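Local coordinates for DNA repair protein RAD7 (Saccharomyces cerevisiae, PDB 5ZB2), which takes part in global genome nucleotide excision repair, as a component of the complex that promotes removal of damage from non-transcribed DNA, at residues Y196-P200 / I226-L230; H209-Y215 / L238-N244; I262-L268 / K290-L296. One frame throughout, in Å; residues are numbered along the deposited sequence.

Interaction 1: Y196-P200 / I226-L230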
loop_
_atom_site.group_PDB
_atom_site.type_symbol
_atom_site.label_atom_id
_atom_site.label_comp_id
_atom_site.label_asym_id
_atom_site.label_seq_id
_atom_site.Cartn_x
_atom_site.Cartn_y
_atom_site.Cartn_z
ATOM N N TYR A 196 25.563 8.087 25.786
ATOM C CA TYR A 196 24.636 8.719 26.716
ATOM C C TYR A 196 25.169 10.050 27.230
ATOM O O TYR A 196 24.389 10.877 27.715
ATOM C CB TYR A 196 24.350 7.781 27.889
ATOM C CG TYR A 196 23.651 6.501 27.485
ATOM C CD1 TYR A 196 22.269 6.450 27.360
ATOM C CD2 TYR A 196 24.375 5.345 27.234
ATOM C CE1 TYR A 196 21.625 5.277 26.992
ATOM C CE2 TYR A 196 23.744 4.170 26.864
ATOM C CZ TYR A 196 22.369 4.141 26.746
ATOM O OH TYR A 196 21.748 2.968 26.377
ATOM N N ALA A 197 26.479 10.274 27.116
ATOM C CA ALA A 197 27.090 11.511 27.582
ATOM C C ALA A 197 26.645 12.729 26.781
ATOM O O ALA A 197 26.857 13.858 27.233
ATOM C CB ALA A 197 28.612 11.384 27.527
ATOM N N LEU A 198 26.048 12.536 25.604
ATOM C CA LEU A 198 25.585 13.667 24.808
ATOM C C LEU A 198 24.281 14.261 25.324
ATOM O O LEU A 198 23.945 15.391 24.950
ATOM C CB LEU A 198 25.397 13.247 23.345
ATOM C CG LEU A 198 26.641 12.769 22.596
ATOM C CD1 LEU A 198 26.268 12.251 21.216
ATOM C CD2 LEU A 198 27.673 13.883 22.483
ATOM N N LEU A 199 23.541 13.538 26.167
ATOM C CA LEU A 199 22.226 14.021 26.587
ATOM C C LEU A 199 22.297 15.357 27.316
ATOM O O LEU A 199 21.485 16.244 27.004
ATOM C CB LEU A 199 21.526 12.957 27.441
ATOM C CG LEU A 199 21.260 11.583 26.795
ATOM C CD1 LEU A 199 20.398 10.718 27.707
ATOM C CD2 LEU A 199 20.612 11.701 25.423
ATOM N N PRO A 200 23.205 15.579 28.271
ATOM C CA PRO A 200 23.221 16.886 28.955
ATOM C C PRO A 200 23.460 18.058 28.019
ATOM O O PRO A 200 22.999 19.169 28.308
ATOM C CB PRO A 200 24.357 16.739 29.981
ATOM C CG PRO A 200 24.538 15.276 30.162
ATOM C CD PRO A 200 24.208 14.657 28.833
ATOM N N ILE A 226 27.380 11.366 34.261
ATOM C CA ILE A 226 26.430 11.731 33.213
ATOM C C ILE A 226 25.066 12.053 33.812
ATOM O O ILE A 226 24.414 13.025 33.414
ATOM C CB ILE A 226 26.340 10.605 32.165
ATOM C CG1 ILE A 226 27.667 10.490 31.407
ATOM C CG2 ILE A 226 25.186 10.856 31.193
ATOM C CD1 ILE A 226 27.766 9.291 30.493
ATOM N N ILE A 227 24.607 11.242 34.766
ATOM C CA ILE A 227 23.276 11.453 35.329
ATOM C C ILE A 227 23.244 12.711 36.187
ATOM O O ILE A 227 22.225 13.412 36.229
ATOM C CB ILE A 227 22.837 10.217 36.133
ATOM C CG1 ILE A 227 22.775 8.984 35.223
ATOM C CG2 ILE A 227 21.492 10.464 36.823
ATOM C CD1 ILE A 227 21.849 9.124 34.014
ATOM N N ILE A 228 24.339 13.018 36.885
ATOM C CA ILE A 228 24.395 14.247 37.673
ATOM C C ILE A 228 24.292 15.459 36.757
ATOM O O ILE A 228 23.471 16.356 36.978
ATOM C CB ILE A 228 25.675 14.284 38.524
ATOM C CG1 ILE A 228 25.610 13.198 39.599
ATOM C CG2 ILE A 228 25.864 15.665 39.169
ATOM C CD1 ILE A 228 26.935 12.922 40.273
ATOM N N ASN A 229 25.123 15.502 35.713
ATOM C CA ASN A 229 25.069 16.619 34.774
ATOM C C ASN A 229 23.687 16.742 34.148
ATOM O O ASN A 229 23.173 17.852 33.970
ATOM C CB ASN A 229 26.139 16.447 33.696
ATOM C CG ASN A 229 27.545 16.598 34.249
ATOM O OD1 ASN A 229 27.731 17.092 35.358
ATOM N ND2 ASN A 229 28.539 16.176 33.478
ATOM N N LEU A 230 23.061 15.611 33.821
ATOM C CA LEU A 230 21.717 15.653 33.256
ATOM C C LEU A 230 20.716 16.205 34.265
ATOM O O LEU A 230 19.863 17.030 33.919
ATOM C CB LEU A 230 21.310 14.256 32.793
ATOM C CG LEU A 230 20.097 14.137 31.874
ATOM C CD1 LEU A 230 20.279 14.952 30.604
ATOM C CD2 LEU A 230 19.873 12.672 31.541
#

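Interaction 2: H209-Y215 / L238-N244. With GOL (glycerol), chain G.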
loop_
_atom_site.group_PDB
_atom_site.type_symbol
_atom_site.label_atom_id
_atom_site.label_comp_id
_atom_site.label_asym_id
_atom_site.label_seq_id
_atom_site.Cartn_x
_atom_site.Cartn_y
_atom_site.Cartn_z
ATOM N N HIS A 209 10.414 16.983 31.234
ATOM C CA HIS A 209 9.720 16.355 32.353
ATOM C C HIS A 209 9.804 14.835 32.425
ATOM O O HIS A 209 9.439 14.288 33.472
ATOM C CB HIS A 209 8.237 16.763 32.343
ATOM C CG HIS A 209 7.517 16.437 31.069
ATOM N ND1 HIS A 209 7.137 15.155 30.735
ATOM C CD2 HIS A 209 7.088 17.231 30.060
ATOM C CE1 HIS A 209 6.513 15.172 29.571
ATOM N NE2 HIS A 209 6.471 16.419 29.139
ATOM N N SER A 210 10.271 14.130 31.392
ATOM C CA SER A 210 10.257 12.667 31.393
ATOM C C SER A 210 11.537 12.123 30.775
ATOM O O SER A 210 11.801 12.344 29.588
ATOM C CB SER A 210 9.039 12.127 30.636
ATOM O OG SER A 210 7.847 12.333 31.371
ATOM N N LEU A 211 12.311 11.390 31.574
ATOM C CA LEU A 211 13.534 10.737 31.128
ATOM C C LEU A 211 13.461 9.264 31.480
ATOM O O LEU A 211 13.217 8.912 32.640
ATOM C CB LEU A 211 14.778 11.352 31.781
ATOM C CG LEU A 211 16.084 10.620 31.447
ATOM C CD1 LEU A 211 16.438 10.833 29.992
ATOM C CD2 LEU A 211 17.212 11.065 32.351
ATOM N N CYS A 212 13.674 8.406 30.482
ATOM C CA CYS A 212 13.666 6.958 30.666
ATOM C C CYS A 212 14.920 6.375 30.032
ATOM O O CYS A 212 15.175 6.597 28.844
ATOM C CB CYS A 212 12.415 6.325 30.046
ATOM S SG CYS A 212 10.854 6.940 30.714
ATOM N N ILE A 213 15.696 5.636 30.822
ATOM C CA ILE A 213 16.884 4.937 30.335
ATOM C C ILE A 213 16.868 3.545 30.949
ATOM O O ILE A 213 16.828 3.412 32.176
ATOM C CB ILE A 213 18.196 5.660 30.694
ATOM C CG1 ILE A 213 18.203 7.084 30.126
ATOM C CG2 ILE A 213 19.389 4.864 30.173
ATOM C CD1 ILE A 213 19.432 7.917 30.511
ATOM N N GLU A 214 16.903 2.509 30.107
ATOM C CA GLU A 214 16.805 1.139 30.594
ATOM C C GLU A 214 17.830 0.247 29.908
ATOM O O GLU A 214 17.978 0.287 28.684
ATOM C CB GLU A 214 15.401 0.573 30.369
ATOM C CG GLU A 214 14.283 1.478 30.839
ATOM C CD GLU A 214 12.921 0.814 30.744
ATOM O OE1 GLU A 214 12.527 0.123 31.706
ATOM O OE2 GLU A 214 12.249 0.973 29.704
ATOM N N TYR A 215 18.521 -0.564 30.708
ATOM C CA TYR A 215 19.381 -1.647 30.250
ATOM C C TYR A 215 20.349 -1.202 29.158
ATOM O O TYR A 215 20.262 -1.668 28.016
ATOM C CB TYR A 215 18.506 -2.813 29.782
ATOM C CG TYR A 215 17.450 -3.131 30.813
ATOM C CD1 TYR A 215 17.805 -3.661 32.041
ATOM C CD2 TYR A 215 16.111 -2.855 30.579
ATOM C CE1 TYR A 215 16.859 -3.927 33.007
ATOM C CE2 TYR A 215 15.151 -3.118 31.538
ATOM C CZ TYR A 215 15.534 -3.656 32.754
ATOM O OH TYR A 215 14.594 -3.928 33.725
ATOM N N LEU A 238 11.342 17.860 36.324
ATOM C CA LEU A 238 11.252 16.427 36.078
ATOM C C LEU A 238 10.030 15.837 36.775
ATOM O O LEU A 238 9.894 15.942 37.999
ATOM C CB LEU A 238 12.530 15.751 36.564
ATOM C CG LEU A 238 12.824 14.329 36.100
ATOM C CD1 LEU A 238 12.801 14.220 34.581
ATOM C CD2 LEU A 238 14.181 13.904 36.638
ATOM N N ARG A 239 9.142 15.211 35.997
ATOM C CA ARG A 239 7.988 14.508 36.546
ATOM C C ARG A 239 8.083 12.993 36.420
ATOM O O ARG A 239 7.326 12.284 37.093
ATOM C CB ARG A 239 6.696 14.987 35.863
ATOM C CG ARG A 239 6.484 16.497 35.920
ATOM C CD ARG A 239 5.053 16.882 35.556
ATOM N NE ARG A 239 4.652 16.375 34.244
ATOM C CZ ARG A 239 4.672 17.075 33.112
ATOM N NH1 ARG A 239 5.073 18.339 33.099
ATOM N NH2 ARG A 239 4.282 16.506 31.978
ATOM N N LYS A 240 8.987 12.477 35.588
ATOM C CA LYS A 240 9.142 11.038 35.399
ATOM C C LYS A 240 10.620 10.723 35.244
ATOM O O LYS A 240 11.252 11.176 34.285
ATOM C CB LYS A 240 8.358 10.561 34.170
ATOM C CG LYS A 240 8.522 9.081 33.839
ATOM C CD LYS A 240 7.682 8.696 32.628
ATOM C CE LYS A 240 7.656 7.195 32.403
ATOM N NZ LYS A 240 6.750 6.825 31.280
ATOM N N LEU A 241 11.166 9.944 36.177
ATOM C CA LEU A 241 12.551 9.493 36.106
ATOM C C LEU A 241 12.587 7.975 36.196
ATOM O O LEU A 241 12.164 7.399 37.204
ATOM C CB LEU A 241 13.391 10.116 37.224
ATOM C CG LEU A 241 14.867 9.709 37.238
ATOM C CD1 LEU A 241 15.564 10.175 35.972
ATOM C CD2 LEU A 241 15.566 10.259 38.474
ATOM N N VAL A 242 13.107 7.332 35.152
ATOM C CA VAL A 242 13.188 5.877 35.073
ATOM C C VAL A 242 14.610 5.506 34.673
ATOM O O VAL A 242 15.050 5.825 33.563
ATOM C CB VAL A 242 12.170 5.298 34.073
ATOM C CG1 VAL A 242 12.390 3.792 33.865
ATOM C CG2 VAL A 242 10.744 5.549 34.558
ATOM N N LEU A 243 15.327 4.838 35.577
ATOM C CA LEU A 243 16.687 4.357 35.327
ATOM C C LEU A 243 16.740 2.902 35.790
ATOM O O LEU A 243 17.001 2.630 36.966
ATOM C CB LEU A 243 17.722 5.210 36.049
ATOM C CG LEU A 243 17.755 6.703 35.711
ATOM C CD1 LEU A 243 18.648 7.453 36.696
ATOM C CD2 LEU A 243 18.230 6.916 34.278
ATOM N N ASN A 244 16.500 1.974 34.868
ATOM C CA ASN A 244 16.468 0.551 35.177
ATOM C C ASN A 244 17.667 -0.150 34.551
ATOM O O ASN A 244 18.019 0.107 33.397
ATOM C CB ASN A 244 15.172 -0.092 34.677
ATOM C CG ASN A 244 13.928 0.586 35.226
ATOM O OD1 ASN A 244 13.957 1.205 36.291
ATOM N ND2 ASN A 244 12.823 0.472 34.496
HETATM C C1 GOL G . 3.939 13.113 31.986
HETATM O O1 GOL G . 3.533 13.545 33.267
HETATM C C2 GOL G . 4.307 11.631 32.041
HETATM O O2 GOL G . 5.358 11.339 31.145
HETATM C C3 GOL G . 4.711 11.252 33.462
HETATM O O3 GOL G . 3.570 10.911 34.220
#

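Interaction 3: I262-L268 / K290-L296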
loop_
_atom_site.group_PDB
_atom_site.type_symbol
_atom_site.label_atom_id
_atom_site.label_comp_id
_atom_site.label_asym_id
_atom_site.label_seq_id
_atom_site.Cartn_x
_atom_site.Cartn_y
_atom_site.Cartn_z
ATOM N N ILE A 262 16.810 18.257 42.588
ATOM C CA ILE A 262 15.364 18.043 42.638
ATOM C C ILE A 262 14.784 19.030 43.645
ATOM O O ILE A 262 15.235 19.063 44.799
ATOM C CB ILE A 262 15.010 16.595 43.019
ATOM C CG1 ILE A 262 15.538 15.604 41.978
ATOM C CG2 ILE A 262 13.501 16.436 43.194
ATOM C CD1 ILE A 262 14.864 15.693 40.612
ATOM N N PRO A 263 13.793 19.841 43.273
ATOM C CA PRO A 263 13.254 20.819 44.226
ATOM C C PRO A 263 12.502 20.151 45.363
ATOM O O PRO A 263 11.927 19.069 45.211
ATOM C CB PRO A 263 12.315 21.672 43.367
ATOM C CG PRO A 263 11.907 20.772 42.255
ATOM C CD PRO A 263 13.097 19.898 41.976
ATOM N N GLU A 264 12.505 20.826 46.517
ATOM C CA GLU A 264 11.841 20.287 47.700
ATOM C C GLU A 264 10.358 20.066 47.438
ATOM O O GLU A 264 9.779 19.075 47.898
ATOM C CB GLU A 264 12.044 21.228 48.890
ATOM C CG GLU A 264 13.488 21.660 49.097
ATOM C CD GLU A 264 13.711 22.364 50.423
ATOM O OE1 GLU A 264 14.253 21.728 51.352
ATOM O OE2 GLU A 264 13.338 23.552 50.538
ATOM N N LYS A 265 9.724 20.986 46.710
ATOM C CA LYS A 265 8.376 20.776 46.187
ATOM C C LYS A 265 8.530 19.935 44.925
ATOM O O LYS A 265 8.510 20.429 43.795
ATOM C CB LYS A 265 7.681 22.104 45.905
ATOM C CG LYS A 265 7.828 23.143 47.005
ATOM C CD LYS A 265 7.264 22.654 48.327
ATOM C CE LYS A 265 7.442 23.694 49.420
ATOM N NZ LYS A 265 6.937 23.211 50.733
ATOM N N CYS A 266 8.710 18.639 45.133
ATOM C CA CYS A 266 9.106 17.755 44.045
ATOM C C CYS A 266 7.901 17.399 43.180
ATOM O O CYS A 266 6.924 16.849 43.695
ATOM C CB CYS A 266 9.739 16.492 44.600
ATOM S SG CYS A 266 10.245 15.357 43.318
ATOM N N PRO A 267 7.928 17.683 41.874
ATOM C CA PRO A 267 6.804 17.318 41.006
ATOM C C PRO A 267 6.829 15.886 40.496
ATOM O O PRO A 267 6.000 15.546 39.647
ATOM C CB PRO A 267 6.958 18.305 39.839
ATOM C CG PRO A 267 8.433 18.497 39.737
ATOM C CD PRO A 267 8.954 18.452 41.147
ATOM N N LEU A 268 7.738 15.040 40.975
ATOM C CA LEU A 268 7.853 13.689 40.435
ATOM C C LEU A 268 6.560 12.912 40.635
ATOM O O LEU A 268 6.026 12.830 41.745
ATOM C CB LEU A 268 9.014 12.946 41.092
ATOM C CG LEU A 268 10.430 13.333 40.654
ATOM C CD1 LEU A 268 11.438 12.540 41.467
ATOM C CD2 LEU A 268 10.639 13.093 39.162
ATOM N N LYS A 290 14.522 15.130 52.508
ATOM C CA LYS A 290 14.695 16.515 52.082
ATOM C C LYS A 290 13.511 17.013 51.261
ATOM O O LYS A 290 13.141 18.188 51.357
ATOM C CB LYS A 290 15.985 16.649 51.273
ATOM C CG LYS A 290 16.206 18.035 50.693
ATOM C CD LYS A 290 17.442 18.075 49.825
ATOM C CE LYS A 290 17.783 19.493 49.405
ATOM N NZ LYS A 290 16.714 20.110 48.571
ATOM N N VAL A 291 12.908 16.148 50.451
ATOM C CA VAL A 291 11.921 16.573 49.470
ATOM C C VAL A 291 10.538 16.086 49.882
ATOM O O VAL A 291 10.380 15.192 50.717
ATOM C CB VAL A 291 12.274 16.075 48.054
ATOM C CG1 VAL A 291 13.656 16.568 47.654
ATOM C CG2 VAL A 291 12.200 14.551 47.977
ATOM N N GLU A 292 9.524 16.697 49.277
ATOM C CA GLU A 292 8.132 16.314 49.467
ATOM C C GLU A 292 7.624 15.692 48.174
ATOM O O GLU A 292 7.628 16.344 47.123
ATOM C CB GLU A 292 7.277 17.518 49.860
ATOM C CG GLU A 292 7.669 18.144 51.184
ATOM C CD GLU A 292 6.775 19.309 51.567
ATOM O OE1 GLU A 292 5.913 19.693 50.749
ATOM O OE2 GLU A 292 6.935 19.839 52.688
ATOM N N LEU A 293 7.192 14.436 48.253
ATOM C CA LEU A 293 6.753 13.697 47.075
ATOM C C LEU A 293 5.239 13.534 47.064
ATOM O O LEU A 293 4.729 12.411 46.983
ATOM C CB LEU A 293 7.440 12.333 47.039
ATOM C CG LEU A 293 8.966 12.410 46.974
ATOM C CD1 LEU A 293 9.598 11.083 47.348
ATOM C CD2 LEU A 293 9.396 12.834 45.582
ATOM N N ASN A 294 4.515 14.656 47.132
ATOM C CA ASN A 294 3.061 14.637 47.242
ATOM C C ASN A 294 2.364 14.236 45.950
ATOM O O ASN A 294 1.139 14.079 45.956
ATOM C CB ASN A 294 2.551 16.014 47.675
ATOM C CG ASN A 294 2.991 16.388 49.076
ATOM O OD1 ASN A 294 3.112 15.530 49.952
ATOM N ND2 ASN A 294 3.230 17.675 49.298
ATOM N N ASN A 295 3.100 14.071 44.849
ATOM C CA ASN A 295 2.505 13.741 43.559
ATOM C C ASN A 295 2.963 12.389 43.027
ATOM O O ASN A 295 2.656 12.051 41.878
ATOM C CB ASN A 295 2.828 14.835 42.537
ATOM C CG ASN A 295 2.366 16.208 42.986
ATOM O OD1 ASN A 295 3.135 16.978 43.564
ATOM N ND2 ASN A 295 1.102 16.523 42.725
ATOM N N LEU A 296 3.683 11.605 43.824
ATOM C CA LEU A 296 4.233 10.347 43.337
ATOM C C LEU A 296 3.118 9.319 43.176
ATOM O O LEU A 296 2.476 8.922 44.153
ATOM C CB LEU A 296 5.311 9.840 44.289
ATOM C CG LEU A 296 6.164 8.673 43.786
ATOM C CD1 LEU A 296 6.959 9.062 42.550
ATOM C CD2 LEU A 296 7.095 8.183 44.886
HETATM O O HOH W 1 16.674 21.597 46.059
HETATM O O HOH W 2 6.052 14.440 44.060
HETATM O O HOH W 3 4.988 17.604 45.951
#

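Interaction 1: Y196-P200 / I226-L230
The carbonyl oxygen of Ile226 accepts the helical hydrogen bond from Leu230 N (2.9 Å), and CG of Pro200 comes up against this same turn, 4.0 Å from Ile226 O. The contact illustrates how two neighbouring elements of a solenoid can be joined by apolar packing, with no hydrogen bond between segments 196-200 and 226-230. The proline ring makes the central contact: its CG also lies 4.0 Å from Leu230 N, while CB and CG together meet the CB of Asn229. The ring thus rests on helical backbone as much as on side chains.

Ile226 works on the other flank with both of its branches. CG1 stands beside the backbone N (chi1 -67°) and continues in an extended line, which carries CD1 alongside Ala197, 3.7 Å from its CB. The CG2 branch instead approaches the carbonyl of Tyr196, reaching 3.6 Å from Tyr196 O. That oxygen is already engaged in its own turn, by Leu199 N.

Leu230 closes the inner side. Its CG is swung away from the backbone N (chi1 -165°), which directs CD1 under the junction between Leu199 and Pro200; the methyl lies 3.8 Å from Pro200 N and 3.9 Å from Leu199 CB. A proline nitrogen carries no hydrogen, so an apolar methyl can sit here without burying an N-H.

Deeper in the domain, Tyr196 and Leu199 rest on Ile213 and Leu230 on Leu211, both from strand 210-214. Leu199 also touches Leu175 of helix 168-178, while Ile227 and Ile228 face helix 251-261, so the pair occupies its place in the row of helices on the convex side of this leucine-rich repeat domain.

Interaction 2: H209-Y215 / L238-N244
His209 CG is turned between the backbone N and the carbonyl carbon (chi1 57°) and the Arg239 chain bends at its third torsion (-56°), which together lay the guanidinium over one face of the imidazole. The planes are 20° apart and the centres 3.9 Å, a near-parallel stack with NH2 above the middle of the ring. In the plane of that ring, ND1 shares a hydrogen bond with Ser210 OG.

His209 O receives two backbone donors, Arg239 N (2.7 Å) and Lys240 N (2.8 Å). From there strands 210-214 and 240-244 run parallel, bridged from Ser210 with Lys240 to Glu214 with Asn244, a step in the parallel strand ladder of the leucine-rich repeat domain. On one face, where Leu211 and Leu243 pack on helix 224-234, CB of Ile213 lies 3.8 Å from CD2 of Leu243. On the other, Ser210 OG lies 3.4 Å from Lys240 CB, and Glu214 OE1 takes a hydrogen bond from Asn244 ND2 (2.8 Å) on its anti side, tilted out of the carboxylate plane. Asn244 OD1 is bonded to Ser272 and Glu274, fixing the flip of the amide.

In a glycerol, probably from the crystallisation liquor, O2 shares a hydrogen bond with Ser210 OG (2.7 Å) and O1 accepts from Arg239 NE (3.2 Å); it also binds Glu269. With a guanidinium flat against it, His209 is likely to be less readily protonated.

Interaction 3: I262-L268 / K290-L296
Two successive helix-to-strand connections of the leucine-rich repeat domain meet here, with an inverse gamma turn centred on Lys265 in the first and a type I turn from Leu293 to Leu296 in the second. Around that gamma turn the two backbones form a single bridge: Glu292 N donates to Glu264 O (2.8 Å, nearly straight at 163°), and Glu292 O accepts from Cys266 N at 3.2 Å. Glu292 is therefore held by both of its main-chain polar groups.

Its side chain runs beside that of Lys265, pointing the same way, and makes a long salt bridge from OE1 to Lys265 NZ at 3.7 Å. With the carboxylate gone, as in an alanine here, the Lys265 ammonium would probably be left without its mate and freer to turn.

On the buried side, Cys266 SG is directed by its first torsion (180°) toward Leu293, with CD2 at 3.5 Å. The same sulfur accepts a hydrogen bond from Leu268 N, so it serves apolar packing and loop geometry at once.

Ordered waters add further links. One molecule donates to Cys266 O (2.6 Å) and Leu268 O (2.8 Å) while accepting from Asn295 N, and another links Ile262 O to Lys290 NZ. Leu293 and Leu296 continue the apolar layer onto Leu315 of helix 309-320. Such stacking of successive helix-to-strand connections, through a few backbone bonds and bridging waters, is consistent with the leucine-rich repeat solenoid.

The three contacts follow the leucine-rich repeat solenoid from its convex helices to its strands and on to its connecting loops. Interactions 1 and 2 have centres about 12 Å apart and alternate along the chain: 196-200 leads into strand 210-214, then comes helix 224-234, then strand 240-244. Ile227 CG2 packs on Leu243 CD1 at 4.1 Å, tying helix to strand. Interaction 3 comes later in sequence, its centre about 16 Å from that of interaction 2, which it touches through Leu268 and Pro267 against Leu238 and Arg239. Interactions 1 and 3 do not touch, their nearest atoms being about 8 Å apart. Each contact joins parts some 20 to 30 residues apart, as expected of a solenoid.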